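Local coordinates for B-agarase (Saccharophagus degradans, PDB 4BQ2), which hydrolyses beta-1,4-galactosidic linkages of agarose, as an exo-acting beta-agarase of glycoside hydrolase family 50, at residues P339-A342 and A343-N346; Y379-N382 and L383-Y387. All coordinates share one frame; numbering follows the deposited sequence.

Interaction 1. Residues P339-A342 and A343-N346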
loop_
_atom_site.group_PDB
_atom_site.type_symbol
_atom_site.label_atom_id
_atom_site.label_comp_id
_atom_site.label_asym_id
_atom_site.label_seq_id
_atom_site.Cartn_x
_atom_site.Cartn_y
_atom_site.Cartn_z
ATOM N N PRO A 339 -27.521 -4.046 -4.654
ATOM C CA PRO A 339 -27.830 -3.993 -6.081
ATOM C C PRO A 339 -26.681 -3.370 -6.879
ATOM O O PRO A 339 -26.378 -3.842 -7.981
ATOM C CB PRO A 339 -29.083 -3.096 -6.119
ATOM C CG PRO A 339 -29.755 -3.377 -4.808
ATOM C CD PRO A 339 -28.604 -3.444 -3.835
ATOM N N THR A 340 -26.031 -2.347 -6.308
ATOM C CA THR A 340 -24.958 -1.633 -6.982
ATOM C C THR A 340 -23.796 -2.613 -7.276
ATOM O O THR A 340 -23.323 -2.700 -8.410
ATOM C CB THR A 340 -24.484 -0.402 -6.171
ATOM O OG1 THR A 340 -25.570 0.527 -6.018
ATOM C CG2 THR A 340 -23.365 0.323 -6.865
ATOM N N ARG A 341 -23.385 -3.375 -6.262
ATOM C CA ARG A 341 -22.327 -4.391 -6.467
ATOM C C ARG A 341 -22.733 -5.450 -7.498
ATOM O O ARG A 341 -22.013 -5.693 -8.467
ATOM C CB ARG A 341 -21.908 -5.013 -5.130
ATOM C CG ARG A 341 -21.190 -4.039 -4.201
ATOM C CD ARG A 341 -19.849 -3.558 -4.772
ATOM N NE ARG A 341 -18.910 -4.654 -5.094
ATOM C CZ ARG A 341 -17.633 -4.450 -5.405
ATOM N NH1 ARG A 341 -17.134 -3.206 -5.396
ATOM N NH2 ARG A 341 -16.838 -5.481 -5.693
ATOM N N ALA A 342 -23.922 -6.026 -7.342
ATOM C CA ALA A 342 -24.351 -7.097 -8.259
ATOM C C ALA A 342 -24.400 -6.682 -9.724
ATOM O O ALA A 342 -23.994 -7.456 -10.600
ATOM C CB ALA A 342 -25.674 -7.706 -7.809
ATOM N N ALA A 343 -24.864 -5.459 -9.999
ATOM C CA ALA A 343 -24.980 -4.998 -11.384
ATOM C C ALA A 343 -23.622 -4.756 -12.069
ATOM O O ALA A 343 -23.559 -4.555 -13.279
ATOM C CB ALA A 343 -25.879 -3.749 -11.490
ATOM N N MET A 344 -22.530 -4.759 -11.305
ATOM C CA MET A 344 -21.218 -4.578 -11.926
ATOM C C MET A 344 -20.797 -5.776 -12.732
ATOM O O MET A 344 -19.899 -5.660 -13.576
ATOM C CB MET A 344 -20.123 -4.315 -10.892
ATOM C CG MET A 344 -20.427 -3.173 -9.952
ATOM S SD MET A 344 -19.167 -3.129 -8.656
ATOM C CE MET A 344 -19.474 -1.432 -8.126
ATOM N N PHE A 345 -21.429 -6.926 -12.482
ATOM C CA PHE A 345 -20.934 -8.201 -13.050
ATOM C C PHE A 345 -21.729 -8.736 -14.218
ATOM O O PHE A 345 -22.928 -9.023 -14.062
ATOM C CB PHE A 345 -20.786 -9.270 -11.957
ATOM C CG PHE A 345 -19.905 -8.819 -10.819
ATOM C CD1 PHE A 345 -18.503 -8.878 -10.938
ATOM C CD2 PHE A 345 -20.462 -8.286 -9.665
ATOM C CE1 PHE A 345 -17.685 -8.427 -9.898
ATOM C CE2 PHE A 345 -19.645 -7.833 -8.626
ATOM C CZ PHE A 345 -18.260 -7.912 -8.744
ATOM N N ASN A 346 -21.065 -8.901 -15.369
ATOM C CA ASN A 346 -21.770 -9.395 -16.554
ATOM C C ASN A 346 -22.008 -10.900 -16.449
ATOM O O ASN A 346 -22.936 -11.427 -17.067
ATOM C CB ASN A 346 -21.031 -9.091 -17.862
ATOM C CG ASN A 346 -21.232 -7.655 -18.349
ATOM O OD1 ASN A 346 -22.086 -6.933 -17.869
ATOM N ND2 ASN A 346 -20.414 -7.248 -19.286
HETATM O O HOH W 1 -24.599 -9.905 -11.123
#
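Arg-341 and Met-344, three residues apart, meet through a guanidinium and a thioether. The sulfur SD of Met-344 lies over one face of the Arg-341 guanidinium, 3.8 Å from CZ and displaced toward the rim of the group. Bends at chi2 (-64°) and chi3 (-57°) fold the Arg-341 chain back alongside Met-344, which is extended beyond CG and brings its CE methyl to 4.0 Å from Arg-341 CD. The Phe-345 ring comes to the same guanidinium at a slant, with CZ 4.2 Å from Arg-341 NH2 and the two planes 61° apart. Its closest approach is to the backbone, where CE2 lies 3.2 Å from Arg-341 O, again obliquely.

Among the backbone hydrogen bonds, Ala-343 N makes an i-to-i+4 bond to Pro-339 O at 3.0 Å, and Met-344 N reaches back only three residues, to Arg-341 O, also at 3.0 Å. Phe-345 N then closes a type I beta turn on Ala-342 O at 3.2 Å. These last two donors stand above the plane of their carbonyls, unlike Ala-343 N, which is only tilted from it. A water donates to Ala-342 O at 2.6 Å and more weakly to Phe-345 O, bridging the ends of the turn.

The guanidinium N-H groups of Arg-341 are taken up by main-chain oxygens: NH1 by those of Thr-707 and Ser-136, NH2 by that of Met-297. Arg-341 is thus tied to strand 296-301, on which Ala-342 and Phe-345 also rest, while Leu-138 packs against both Arg-341 and Met-344.

Interaction 2. Residues Y379-N382 and L383-Y387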
loop_
_atom_site.group_PDB
_atom_site.type_symbol
_atom_site.label_atom_id
_atom_site.label_comp_id
_atom_site.label_asym_id
_atom_site.label_seq_id
_atom_site.Cartn_x
_atom_site.Cartn_y
_atom_site.Cartn_z
ATOM N N TYR A 379 -9.557 -14.423 -10.850
ATOM C CA TYR A 379 -8.186 -14.962 -11.026
ATOM C C TYR A 379 -8.159 -16.484 -10.782
ATOM O O TYR A 379 -7.634 -17.249 -11.593
ATOM C CB TYR A 379 -7.182 -14.227 -10.103
ATOM C CG TYR A 379 -5.740 -14.664 -10.270
ATOM C CD1 TYR A 379 -4.933 -14.109 -11.250
ATOM C CD2 TYR A 379 -5.182 -15.637 -9.435
ATOM C CE1 TYR A 379 -3.612 -14.506 -11.410
ATOM C CE2 TYR A 379 -3.859 -16.046 -9.589
ATOM C CZ TYR A 379 -3.086 -15.476 -10.584
ATOM O OH TYR A 379 -1.780 -15.880 -10.732
ATOM N N SER A 380 -8.724 -16.924 -9.666
ATOM C CA SER A 380 -8.781 -18.363 -9.359
ATOM C C SER A 380 -9.528 -19.146 -10.461
ATOM O O SER A 380 -9.052 -20.212 -10.925
ATOM C CB SER A 380 -9.416 -18.588 -7.985
ATOM O OG SER A 380 -9.273 -19.938 -7.580
ATOM N N ALA A 381 -10.647 -18.581 -10.925
ATOM C CA ALA A 381 -11.425 -19.180 -12.003
ATOM C C ALA A 381 -10.558 -19.279 -13.255
ATOM O O ALA A 381 -10.565 -20.289 -13.929
ATOM C CB ALA A 381 -12.716 -18.373 -12.255
ATOM N N ASN A 382 -9.767 -18.248 -13.540
ATOM C CA ASN A 382 -8.910 -18.279 -14.719
ATOM C C ASN A 382 -7.787 -19.316 -14.593
ATOM O O ASN A 382 -7.354 -19.875 -15.600
ATOM C CB ASN A 382 -8.363 -16.865 -15.049
ATOM C CG ASN A 382 -9.451 -15.919 -15.559
ATOM O OD1 ASN A 382 -10.430 -16.360 -16.193
ATOM N ND2 ASN A 382 -9.306 -14.615 -15.275
ATOM N N LEU A 383 -7.298 -19.556 -13.370
ATOM C CA LEU A 383 -6.360 -20.664 -13.182
ATOM C C LEU A 383 -7.031 -21.988 -13.606
ATOM O O LEU A 383 -6.428 -22.785 -14.316
ATOM C CB LEU A 383 -5.891 -20.771 -11.741
ATOM C CG LEU A 383 -5.100 -19.564 -11.203
ATOM C CD1 LEU A 383 -4.648 -19.889 -9.796
ATOM C CD2 LEU A 383 -3.906 -19.226 -12.093
ATOM N N GLU A 384 -8.281 -22.205 -13.194
ATOM C CA GLU A 384 -8.953 -23.440 -13.617
ATOM C C GLU A 384 -9.139 -23.446 -15.130
ATOM O O GLU A 384 -8.869 -24.471 -15.805
ATOM C CB GLU A 384 -10.285 -23.664 -12.908
ATOM C CG GLU A 384 -10.854 -25.056 -13.200
ATOM C CD GLU A 384 -12.113 -25.362 -12.420
ATOM O OE1 GLU A 384 -12.359 -24.748 -11.368
ATOM O OE2 GLU A 384 -12.870 -26.232 -12.877
ATOM N N ARG A 385 -9.541 -22.301 -15.690
ATOM C CA ARG A 385 -9.700 -22.215 -17.146
ATOM C C ARG A 385 -8.416 -22.540 -17.873
ATOM O O ARG A 385 -8.448 -23.241 -18.887
ATOM C CB ARG A 385 -10.149 -20.818 -17.587
ATOM C CG ARG A 385 -11.613 -20.504 -17.259
ATOM C CD ARG A 385 -11.937 -19.109 -17.805
ATOM N NE ARG A 385 -13.365 -18.803 -17.769
ATOM C CZ ARG A 385 -13.950 -17.864 -17.026
ATOM N NH1 ARG A 385 -13.252 -17.102 -16.197
ATOM N NH2 ARG A 385 -15.269 -17.683 -17.111
ATOM N N LYS A 386 -7.286 -22.024 -17.384
ATOM C CA LYS A 386 -5.977 -22.248 -18.046
ATOM C C LYS A 386 -5.412 -23.642 -17.912
ATOM O O LYS A 386 -4.866 -24.194 -18.887
ATOM C CB LYS A 386 -4.898 -21.302 -17.502
ATOM C CG LYS A 386 -4.908 -19.904 -18.087
ATOM C CD LYS A 386 -3.824 -19.002 -17.472
ATOM C CE LYS A 386 -2.416 -19.446 -17.831
ATOM N NZ LYS A 386 -1.404 -18.360 -17.588
ATOM N N TYR A 387 -5.500 -24.190 -16.701
ATOM C CA TYR A 387 -4.760 -25.405 -16.387
ATOM C C TYR A 387 -5.630 -26.624 -16.272
ATOM O O TYR A 387 -5.109 -27.745 -16.249
ATOM C CB TYR A 387 -3.898 -25.227 -15.114
ATOM C CG TYR A 387 -2.869 -24.114 -15.239
ATOM C CD1 TYR A 387 -2.022 -24.043 -16.336
ATOM C CD2 TYR A 387 -2.731 -23.148 -14.247
ATOM C CE1 TYR A 387 -1.070 -23.026 -16.463
ATOM C CE2 TYR A 387 -1.790 -22.117 -14.365
ATOM C CZ TYR A 387 -0.952 -22.085 -15.481
ATOM O OH TYR A 387 -0.013 -21.110 -15.602
#
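Asn-382 and Arg-385 are linked side chain to side chain along one flank of helix 378-387. Arg-385 NH1 donates to Asn-382 OD1 at 2.9 Å, with an N-H...O angle of 147°; the oxygen sits at the guanidinium edge, near its plane, while the amide and guanidinium planes are turned 39° from each other. Arg-385 is extended from CG to NE, and with CG anti to the carbonyl carbon (chi1 -73°) it runs back along the helix toward Asn-382, its CD passing 3.5 Å from OD1. NH1 also comes to 4.2 Å from Ala-381 CB.

Another side-chain pair joins Tyr-379 and Leu-383. Both methyls of the leucine lie against the phenol: CD1 is 3.9 Å from Tyr-379 CE2, at a slant to the ring, and CD2 approaches CZ at 4.1 Å.

Four successive i-to-i+4 backbone bonds set this spacing, from Leu-383 N to Tyr-379 O through Lys-386 N to Asn-382 O, the latter at 2.8 Å.

Farther out, Asn-382 ND2 donates to the carbonyls of Val-723 and Phe-207, which fixes the amide so that OD1 faces the arginine, and Arg-385 NH1 has a second acceptor in Glu-206 O. Tyr-379 OH bonds to Trp-399 NE1 of helix 394-410, whose indole also touches Leu-383, and Lys-386 NZ forms a salt bridge with Asp-725.

NH1 gives its hydrogens to an amide oxygen and a main-chain oxygen, both neutral, so the link is a charge-assisted hydrogen bond and not a salt bridge, and the buried Asn-382 amide is used at both ends.

Interactions 1 and 2 follow each other along the chain, with centres 22 Å apart and nearest atoms about 10 Å apart, so they do not touch. Both belong to the region holding the antiparallel sheet of strands 296-301, 335-336, 359-362 and 373-376: residues 339-346 follow strand 335-336, and helix 378-387 comes just after strand 373-376. The loop after strand 180-191 serves both, since Gly-202 and Val-204 bond to the backbone of interaction 1 and Glu-206 and Phe-207 to side chains of interaction 2. In each an arginine reaches main-chain oxygen outside its segments: several carbonyls for Arg-341, Glu-206 O for Arg-385. The calcium site, which includes Asp-7 and Asp-185, has no residue of either interaction.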